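Local coordinates for protein putative isocitrate dehydrogenase, NAD-dependent (Methylococcus capsulatus, PDB 6LKY) that probably catalyses the NAD-dependent oxidative decarboxylation of isocitrate, with a magnesium ion as cofactor, at residues D10-G13 with P14-D18; A143-R147 with K148-R152; D231-S234 with D235-A238; M286-E289 with H290-E293. The protein carries 1 engineered substitution. One frame throughout, in Å; residues are numbered along the deposited sequence. Where two conformers were deposited one is given.

The four contacts follow one another along the chain, each a local one at or within a helix. Contact 1 opens helix 13-26 after strand 2-7, contact 2 opens helix 147-163 after strand 135-146, contact 3 lies inside helix 227-240, and contact 4 closes helix 278-290. Contacts 1 and 2 lie on opposite sides of the chain's centre, their own centres about 34 Å apart. Contact 3 is about 21 Å, centre to centre, from each of them and 23 Å from contact 4. Contacts 2 and 3 touch the second subunit, whereas I12 of contact 1 lines the NAD pocket, to which the second subunit also contributes through N176.

Contact 1 of 4, residues D10-G13 with P14-D18; sequences DGIG and PSIVD. With NAD (nicotinamide-adenine-dinucleotide), chain C.
P14 sets its ring against the loop that carries the chain from strand 2-7 into helix 13-26, with CD 3.4 Å from G11 O. Lacking an N-H, it has nothing to offer I12 O, and the later residues supply the donors. S15 N gives its hydrogen to a water that in turn donates to G11 O, tying the first turn of the helix to the loop. The S15 hydroxyl was deposited in two conformers; in one of them OG lies 2.9 Å from I12 O, so this bond is less certain than its neighbours. I16 N donates to the same I12 O almost without a bend (179°). This is the Asp-Gly-Ile-Gly loop found in isocitrate and isopropylmalate dehydrogenases, folded here as a type II' turn from D10 to G13, and its isoleucine faces the cofactor: I12 CD1 is 3.8 Å from N7A of the NAD adenine. With its chi1 of 66°, I16 directs CG1 back along the helix, 3.2 Å from G13 O, while its CD1 comes within 4.4 Å of I12 CD1. V17 N bonds to G13 O at 2.8 Å, and V17 CG2 touches the same oxygen. A side chain on G13 would collide with D10 O. M280 of helix 278-290 covers I16 and V17, and the D10 carboxylate is held by the backbone N of M40, A41 and T70.

Contact 2 of 4, residues A143-R147 with K148-R152; sequences AVVTR and KGSER
R147, with the largest share of its surface taken up here, meets E151 one helical turn on. Its CG, anti to the backbone N (chi1 180°), passes slantwise across the end of the glutamate, with E151 OE2 3.2 Å from R147 CG. The guanidinium itself stays apart from the carboxylate, NH1 lying 4.4 Å from E151 OE2, with the two planes turned 53° against each other. A water between R147 NH1 and E151 OE2 is modelled unusually close to both, so its bridge is doubtful; R147 NE is bonded instead to K136 O of the second subunit. K148 doubles back through bends at chi2 and chi3, laying CE 3.7 Å from R147 CG and placing NZ 3.0 Å from E151 OE1 in a salt bridge. Without the E151 carboxylate, as with an alanine here, the K148 ammonium would probably lose its salt-bridge partner and its folded chain be free to turn. T146 contributes its hydroxyl and its carbonyl: OG1 accepts from G149 N at 3.0 Å and is also bonded to E120, while T146 O takes S150 OG at 2.8 Å and S150 N from opposite faces of the carbonyl plane. S150 OG also touches V145 CG1. Strand 143-146 pairs with an antiparallel strand of the second subunit and then passes straight into helix 147-163, T146 serving as the threonine N-cap.

Contact 3 of 4, residues D231-S234 with D235-A238; sequences DILS and DLAA
From D231 to A238 the backbone keeps regular alpha-helical i to i+4 bonding, D235 N to D231 O, L236 N to I232 O, A237 N to L233 O and A238 N to S234 O, all between 2.9 and 3.1 Å. This is the middle of helix 227-240, buried at the subunit interface of the dehydrogenase. D231 and D235 project from the same face, one turn apart, their OD1 atoms 4.4 Å from each other. D207 of the second subunit brings a third carboxylate close to both, a grouping consistent with the divalent-metal site of this family, and the bound citrate, probably from the crystallisation liquor, lies near D231. K174 of the second subunit forms a salt bridge with D231 OD2 and probably offsets part of this negative charge. D235 turns CG away from its own carbonyl carbon and beside its backbone N (chi1 -84°), so the carboxylate lies back toward the preceding turn, with OD1 3.7 Å from D231 O. S234 is aimed elsewhere: its hydroxyl is bonded to R95 and to G230 O, which satisfy this buried polar group, and its OG stands 3.2 Å from D235 N without a bond. On another face, L233 and L236 meet through single methyls, CD1 to CD1 at 4.3 Å, and both press on helix 206-215 of the same chain, L236 reaching V214 of the second subunit as well. L236 CB rests 3.4 Å from L233 O.

Contact 4 of 4, residues M286-E289 with H290-E293; sequences MMLE and HIGE
A Schellman motif ends helix 278-290, with E293 N bonded back to L288 O at 2.8 Å and G292 N to E289 O at 3.2 Å. G292 is the C-prime residue, and its positive phi of 88° turns the chain out of the helix where a CB would be jammed against the preceding carbonyl. The G292 donor stands well above the carbonyl plane of E289, whereas E293 N meets L288 O at a tilt from its plane. Before the turn the helical pattern persists: H290 N donates to M286 O, and I291 N bonds to M287 O nearly in line with the carbonyl, with a weak second bond to L288 O. I291 is the first residue to leave helical angles, and its side chain folds back over the last carbonyls of the helix. Its CG1, set between backbone N and carbonyl carbon (chi1 60°), lies 3.3 Å from both M287 O and L288 O, and CD1 meets L288 CD2 at 4.0 Å, the two chains crossing at a slant. In the fold, this end of the helix packs on the mixed sheet: M287 and I291 lie on I63 of strand 63-66, while L288 faces helix 294-310. Trimming the I291 side chain to an alanine is likely to lose the touch on L288 CD2 and open a gap beside I63. L288 CB also comes 4.1 Å from E293 CB, and E293 CB touches L288 O at 3.4 Å. The H290 ring is carried out to meet that of F259, their planes about 50° apart.

Contact 1 of 4, residues D10-G13 with P14-D18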
# COMPACT_ATOMS: atom_id res chain seq x y z
N ASP A 10 -21.28 7.83 -11.21
CA ASP A 10 -21.17 6.75 -12.18
C ASP A 10 -21.40 5.39 -11.52
O ASP A 10 -21.20 5.23 -10.31
CB ASP A 10 -19.79 6.77 -12.86
CG ASP A 10 -19.57 8.02 -13.68
OD1 ASP A 10 -20.56 8.53 -14.26
OD2 ASP A 10 -18.42 8.52 -13.75
N GLY A 11 -21.78 4.42 -12.34
CA GLY A 11 -21.91 3.05 -11.85
C GLY A 11 -22.92 2.96 -10.73
O GLY A 11 -24.10 3.32 -10.89
N ILE A 12 -22.48 2.48 -9.56
CA ILE A 12 -23.36 2.39 -8.40
C ILE A 12 -23.67 3.75 -7.78
O ILE A 12 -24.49 3.83 -6.87
CB ILE A 12 -22.75 1.45 -7.33
CG1 ILE A 12 -21.36 1.94 -6.92
CG2 ILE A 12 -22.71 0.01 -7.86
CD1 ILE A 12 -20.87 1.32 -5.62
N GLY A 13 -23.02 4.82 -8.26
CA GLY A 13 -23.19 6.14 -7.71
C GLY A 13 -24.64 6.56 -7.49
O GLY A 13 -25.05 6.85 -6.36
N PRO A 14 -25.44 6.63 -8.57
CA PRO A 14 -26.82 7.12 -8.41
C PRO A 14 -27.64 6.39 -7.36
O PRO A 14 -28.36 7.04 -6.59
CB PRO A 14 -27.40 6.98 -9.83
CG PRO A 14 -26.21 7.17 -10.72
CD PRO A 14 -25.08 6.46 -9.99
N SER A 15 -27.54 5.06 -7.28
CA SER A 15 -28.33 4.35 -6.27
C SER A 15 -27.90 4.74 -4.87
O SER A 15 -28.72 5.18 -4.05
CB SER A 15 -28.24 2.83 -6.48
OG SER A 15 -26.92 2.34 -6.35
N ILE A 16 -26.60 4.63 -4.57
CA ILE A 16 -26.15 4.91 -3.21
C ILE A 16 -26.36 6.37 -2.85
O ILE A 16 -26.79 6.69 -1.73
CB ILE A 16 -24.68 4.46 -3.04
CG1 ILE A 16 -23.74 5.32 -3.89
CG2 ILE A 16 -24.55 2.99 -3.38
CD1 ILE A 16 -22.29 4.99 -3.72
N VAL A 17 -26.14 7.28 -3.80
CA VAL A 17 -26.40 8.69 -3.53
C VAL A 17 -27.88 8.88 -3.24
O VAL A 17 -28.27 9.59 -2.30
CB VAL A 17 -25.92 9.57 -4.70
CG1 VAL A 17 -26.49 10.99 -4.61
CG2 VAL A 17 -24.39 9.60 -4.78
N ASP A 18 -28.73 8.19 -4.01
CA ASP A 18 -30.15 8.23 -3.73
C ASP A 18 -30.40 7.81 -2.29
O ASP A 18 -30.99 8.57 -1.50
CB ASP A 18 -30.92 7.34 -4.72
CG ASP A 18 -32.42 7.52 -4.62
OD1 ASP A 18 -32.92 8.62 -4.94
OD2 ASP A 18 -33.10 6.56 -4.20
PA NAD C . -14.03 0.18 -6.94
O1A NAD C . -15.03 0.78 -7.89
O2A NAD C . -14.04 0.90 -5.62
O5B NAD C . -14.32 -1.39 -6.79
C5B NAD C . -13.43 -2.17 -6.00
C4B NAD C . -14.19 -3.36 -5.44
O4B NAD C . -14.99 -2.87 -4.35
C3B NAD C . -15.11 -3.94 -6.51
O3B NAD C . -15.12 -5.36 -6.46
C2B NAD C . -16.47 -3.38 -6.13
O2B NAD C . -17.58 -4.20 -6.52
C1B NAD C . -16.36 -3.16 -4.63
N9A NAD C . -17.26 -2.05 -4.36
C8A NAD C . -16.70 -0.71 -4.11
N7A NAD C . -17.94 -0.03 -3.69
C5A NAD C . -18.47 -0.93 -2.67
C6A NAD C . -19.99 -0.83 -2.59
N6A NAD C . -20.35 0.44 -1.94
N1A NAD C . -20.45 -1.96 -1.76
C2A NAD C . -20.17 -3.29 -2.33
N3A NAD C . -19.27 -3.20 -3.48
C4A NAD C . -18.15 -2.30 -3.22
O3 NAD C . -12.53 0.32 -7.51
PN NAD C . -12.06 0.01 -9.00
O1N NAD C . -12.80 -1.12 -9.65
O2N NAD C . -10.56 -0.27 -8.89
O5D NAD C . -12.31 1.35 -9.85
C5D NAD C . -13.54 1.54 -10.55
C4D NAD C . -13.64 2.99 -11.01
O4D NAD C . -13.91 3.87 -9.90
C3D NAD C . -12.34 3.46 -11.65
O3D NAD C . -12.68 4.14 -12.86
C2D NAD C . -11.77 4.44 -10.64
O2D NAD C . -11.02 5.50 -11.21
C1D NAD C . -13.02 5.00 -9.97
N1N NAD C . -12.63 5.61 -8.68
C2N NAD C . -13.62 6.52 -8.13
C3N NAD C . -12.96 7.20 -6.95
C7N NAD C . -13.66 8.50 -6.52
O7N NAD C . -13.65 8.67 -5.11
N7N NAD C . -15.00 8.60 -7.09
C4N NAD C . -12.63 6.26 -5.80
C5N NAD C . -11.94 5.00 -6.28
C6N NAD C . -12.13 4.58 -7.74
O HOH W 1 -26.51 3.42 -9.53

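Contact 2 of 4, residues A143-R147 with K148-R152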
# COMPACT_ATOMS: atom_id res chain seq x y z
N ALA A 143 6.36 13.20 -9.51
CA ALA A 143 5.72 13.58 -8.25
C ALA A 143 6.21 14.96 -7.83
O ALA A 143 7.40 15.25 -7.92
CB ALA A 143 6.01 12.54 -7.16
N VAL A 144 5.29 15.82 -7.41
CA VAL A 144 5.62 17.19 -7.01
C VAL A 144 5.27 17.39 -5.55
O VAL A 144 4.13 17.14 -5.14
CB VAL A 144 4.90 18.23 -7.89
CG1 VAL A 144 5.13 19.64 -7.32
CG2 VAL A 144 5.42 18.15 -9.32
N VAL A 145 6.24 17.83 -4.76
CA VAL A 145 6.03 18.24 -3.38
C VAL A 145 6.52 19.67 -3.24
O VAL A 145 7.68 19.96 -3.56
CB VAL A 145 6.78 17.32 -2.40
CG1 VAL A 145 6.75 17.89 -0.98
CG2 VAL A 145 6.19 15.91 -2.43
N THR A 146 5.64 20.55 -2.76
CA THR A 146 5.97 21.94 -2.45
C THR A 146 6.06 22.12 -0.94
O THR A 146 5.43 21.39 -0.17
CB THR A 146 4.93 22.94 -2.99
OG1 THR A 146 3.67 22.66 -2.39
CG2 THR A 146 4.82 22.88 -4.51
N ARG A 147 6.88 23.10 -0.53
CA ARG A 147 6.94 23.46 0.89
C ARG A 147 5.56 23.84 1.43
O ARG A 147 5.16 23.40 2.51
CB ARG A 147 7.95 24.60 1.10
CG ARG A 147 8.08 25.07 2.56
CD ARG A 147 9.23 26.08 2.75
NE ARG A 147 10.54 25.52 2.42
CZ ARG A 147 11.22 24.70 3.22
NH1 ARG A 147 10.73 24.34 4.40
NH2 ARG A 147 12.41 24.23 2.85
N LYS A 148 4.79 24.64 0.68
CA LYS A 148 3.58 25.15 1.31
C LYS A 148 2.47 24.11 1.31
O LYS A 148 1.70 24.04 2.28
CB LYS A 148 3.10 26.44 0.63
CG LYS A 148 4.17 27.51 0.35
CD LYS A 148 4.46 28.41 1.57
CE LYS A 148 5.53 27.79 2.50
NZ LYS A 148 6.08 28.77 3.51
N GLY A 149 2.43 23.23 0.30
CA GLY A 149 1.50 22.11 0.34
C GLY A 149 1.74 21.19 1.52
O GLY A 149 0.80 20.77 2.21
N SER A 150 3.02 20.88 1.79
CA SER A 150 3.36 20.03 2.92
C SER A 150 3.01 20.69 4.25
O SER A 150 2.45 20.06 5.15
CB SER A 150 4.84 19.67 2.88
OG SER A 150 5.20 19.21 1.61
N GLU A 151 3.38 21.97 4.39
CA GLU A 151 3.08 22.71 5.61
C GLU A 151 1.60 22.68 5.92
O GLU A 151 1.19 22.40 7.05
CB GLU A 151 3.56 24.16 5.48
CG GLU A 151 5.04 24.34 5.72
CD GLU A 151 5.50 25.73 5.33
OE1 GLU A 151 4.62 26.55 4.99
OE2 GLU A 151 6.73 26.01 5.34
N ARG A 152 0.77 22.96 4.92
CA ARG A 152 -0.65 23.07 5.22
C ARG A 152 -1.26 21.71 5.54
O ARG A 152 -2.08 21.61 6.46
CB ARG A 152 -1.39 23.80 4.09
CG ARG A 152 -1.41 23.10 2.73
CD ARG A 152 -2.20 23.95 1.72
NE ARG A 152 -2.21 23.34 0.39
CZ ARG A 152 -2.77 23.90 -0.68
NH1 ARG A 152 -3.35 25.08 -0.58
NH2 ARG A 152 -2.75 23.27 -1.85
O HOH W 2 8.77 24.84 5.92

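Contact 3 of 4, residues D231-S234 with D235-A238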
# COMPACT_ATOMS: atom_id res chain seq x y z
N ASP A 231 -4.07 7.43 -0.44
CA ASP A 231 -5.02 6.59 -1.17
C ASP A 231 -4.86 5.11 -0.79
O ASP A 231 -5.83 4.43 -0.40
CB ASP A 231 -4.80 6.80 -2.67
CG ASP A 231 -5.65 5.89 -3.53
OD1 ASP A 231 -6.87 5.77 -3.27
OD2 ASP A 231 -5.08 5.30 -4.46
N ILE A 232 -3.63 4.61 -0.84
CA ILE A 232 -3.39 3.18 -0.62
C ILE A 232 -3.69 2.81 0.83
O ILE A 232 -4.37 1.81 1.11
CB ILE A 232 -1.95 2.82 -1.01
CG1 ILE A 232 -1.73 2.94 -2.52
CG2 ILE A 232 -1.58 1.41 -0.53
CD1 ILE A 232 -0.26 2.83 -2.93
N LEU A 233 -3.20 3.61 1.77
CA LEU A 233 -3.35 3.31 3.19
C LEU A 233 -4.80 3.39 3.63
O LEU A 233 -5.26 2.57 4.44
CB LEU A 233 -2.50 4.26 4.02
CG LEU A 233 -1.10 3.85 4.45
CD1 LEU A 233 -0.61 2.57 3.81
CD2 LEU A 233 -0.16 4.99 4.15
N SER A 234 -5.54 4.39 3.14
CA SER A 234 -6.94 4.50 3.52
C SER A 234 -7.76 3.35 2.94
O SER A 234 -8.73 2.91 3.58
CB SER A 234 -7.50 5.87 3.10
OG SER A 234 -7.56 6.04 1.69
N ASP A 235 -7.39 2.81 1.76
CA ASP A 235 -8.10 1.62 1.28
C ASP A 235 -7.74 0.38 2.10
O ASP A 235 -8.58 -0.50 2.33
CB ASP A 235 -7.82 1.38 -0.19
CG ASP A 235 -8.72 2.20 -1.08
OD1 ASP A 235 -9.27 3.21 -0.58
OD2 ASP A 235 -8.88 1.84 -2.27
N LEU A 236 -6.48 0.27 2.51
CA LEU A 236 -6.09 -0.78 3.44
C LEU A 236 -6.96 -0.72 4.71
O LEU A 236 -7.50 -1.74 5.17
CB LEU A 236 -4.59 -0.65 3.75
CG LEU A 236 -3.74 -1.77 4.37
CD1 LEU A 236 -2.26 -1.37 4.42
CD2 LEU A 236 -4.22 -2.14 5.77
N ALA A 237 -7.09 0.48 5.29
CA ALA A 237 -7.90 0.66 6.50
C ALA A 237 -9.36 0.29 6.26
O ALA A 237 -10.00 -0.37 7.09
CB ALA A 237 -7.78 2.10 6.99
N ALA A 238 -9.90 0.69 5.10
CA ALA A 238 -11.26 0.30 4.75
C ALA A 238 -11.39 -1.21 4.78
O ALA A 238 -12.36 -1.74 5.33
CB ALA A 238 -11.62 0.84 3.36

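Contact 4 of 4, residues M286-E289 with H290-E293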
# COMPACT_ATOMS: atom_id res chain seq x y z
N MET A 286 -20.67 13.08 7.58
CA MET A 286 -19.53 14.00 7.67
C MET A 286 -19.90 15.37 7.12
O MET A 286 -19.53 16.40 7.69
CB MET A 286 -18.33 13.44 6.90
CG MET A 286 -17.72 12.16 7.44
SD MET A 286 -16.18 11.73 6.58
CE MET A 286 -15.07 12.91 7.33
N MET A 287 -20.65 15.39 6.01
CA MET A 287 -21.10 16.64 5.43
C MET A 287 -22.01 17.40 6.41
O MET A 287 -21.85 18.60 6.62
CB MET A 287 -21.84 16.37 4.12
CG MET A 287 -22.28 17.63 3.38
SD MET A 287 -22.93 17.28 1.72
CE MET A 287 -24.41 16.34 2.12
N LEU A 288 -22.96 16.69 7.03
CA LEU A 288 -23.87 17.35 7.97
C LEU A 288 -23.10 17.96 9.12
O LEU A 288 -23.35 19.11 9.50
CB LEU A 288 -24.93 16.37 8.49
CG LEU A 288 -26.00 15.90 7.49
CD1 LEU A 288 -27.22 15.32 8.19
CD2 LEU A 288 -26.39 17.02 6.56
N GLU A 289 -22.14 17.22 9.67
CA GLU A 289 -21.31 17.77 10.74
C GLU A 289 -20.58 19.03 10.29
O GLU A 289 -20.56 20.04 11.00
CB GLU A 289 -20.31 16.73 11.22
CG GLU A 289 -19.34 17.27 12.26
CD GLU A 289 -18.01 16.55 12.24
OE1 GLU A 289 -17.01 17.18 11.84
OE2 GLU A 289 -17.97 15.35 12.60
N HIS A 290 -19.98 18.98 9.09
CA HIS A 290 -19.24 20.14 8.60
C HIS A 290 -20.11 21.40 8.51
O HIS A 290 -19.64 22.51 8.79
CB HIS A 290 -18.61 19.84 7.25
CG HIS A 290 -17.74 20.94 6.73
ND1 HIS A 290 -16.45 21.15 7.19
CD2 HIS A 290 -17.97 21.90 5.81
CE1 HIS A 290 -15.93 22.19 6.57
NE2 HIS A 290 -16.83 22.66 5.72
N ILE A 291 -21.36 21.27 8.07
CA ILE A 291 -22.19 22.44 7.81
C ILE A 291 -22.98 22.85 9.05
O ILE A 291 -23.92 23.65 8.96
CB ILE A 291 -23.14 22.20 6.63
CG1 ILE A 291 -24.06 21.02 6.93
CG2 ILE A 291 -22.36 22.00 5.34
CD1 ILE A 291 -25.11 20.78 5.86
N GLY A 292 -22.62 22.30 10.20
CA GLY A 292 -23.22 22.72 11.45
C GLY A 292 -24.50 21.99 11.81
O GLY A 292 -25.42 22.59 12.36
N GLU A 293 -24.56 20.70 11.50
CA GLU A 293 -25.68 19.84 11.90
C GLU A 293 -25.17 18.60 12.61
O GLU A 293 -25.46 17.47 12.21
CB GLU A 293 -26.51 19.47 10.67
CG GLU A 293 -27.17 20.65 9.99
CD GLU A 293 -28.44 21.11 10.69
OE1 GLU A 293 -28.84 20.47 11.69
OE2 GLU A 293 -29.05 22.11 10.23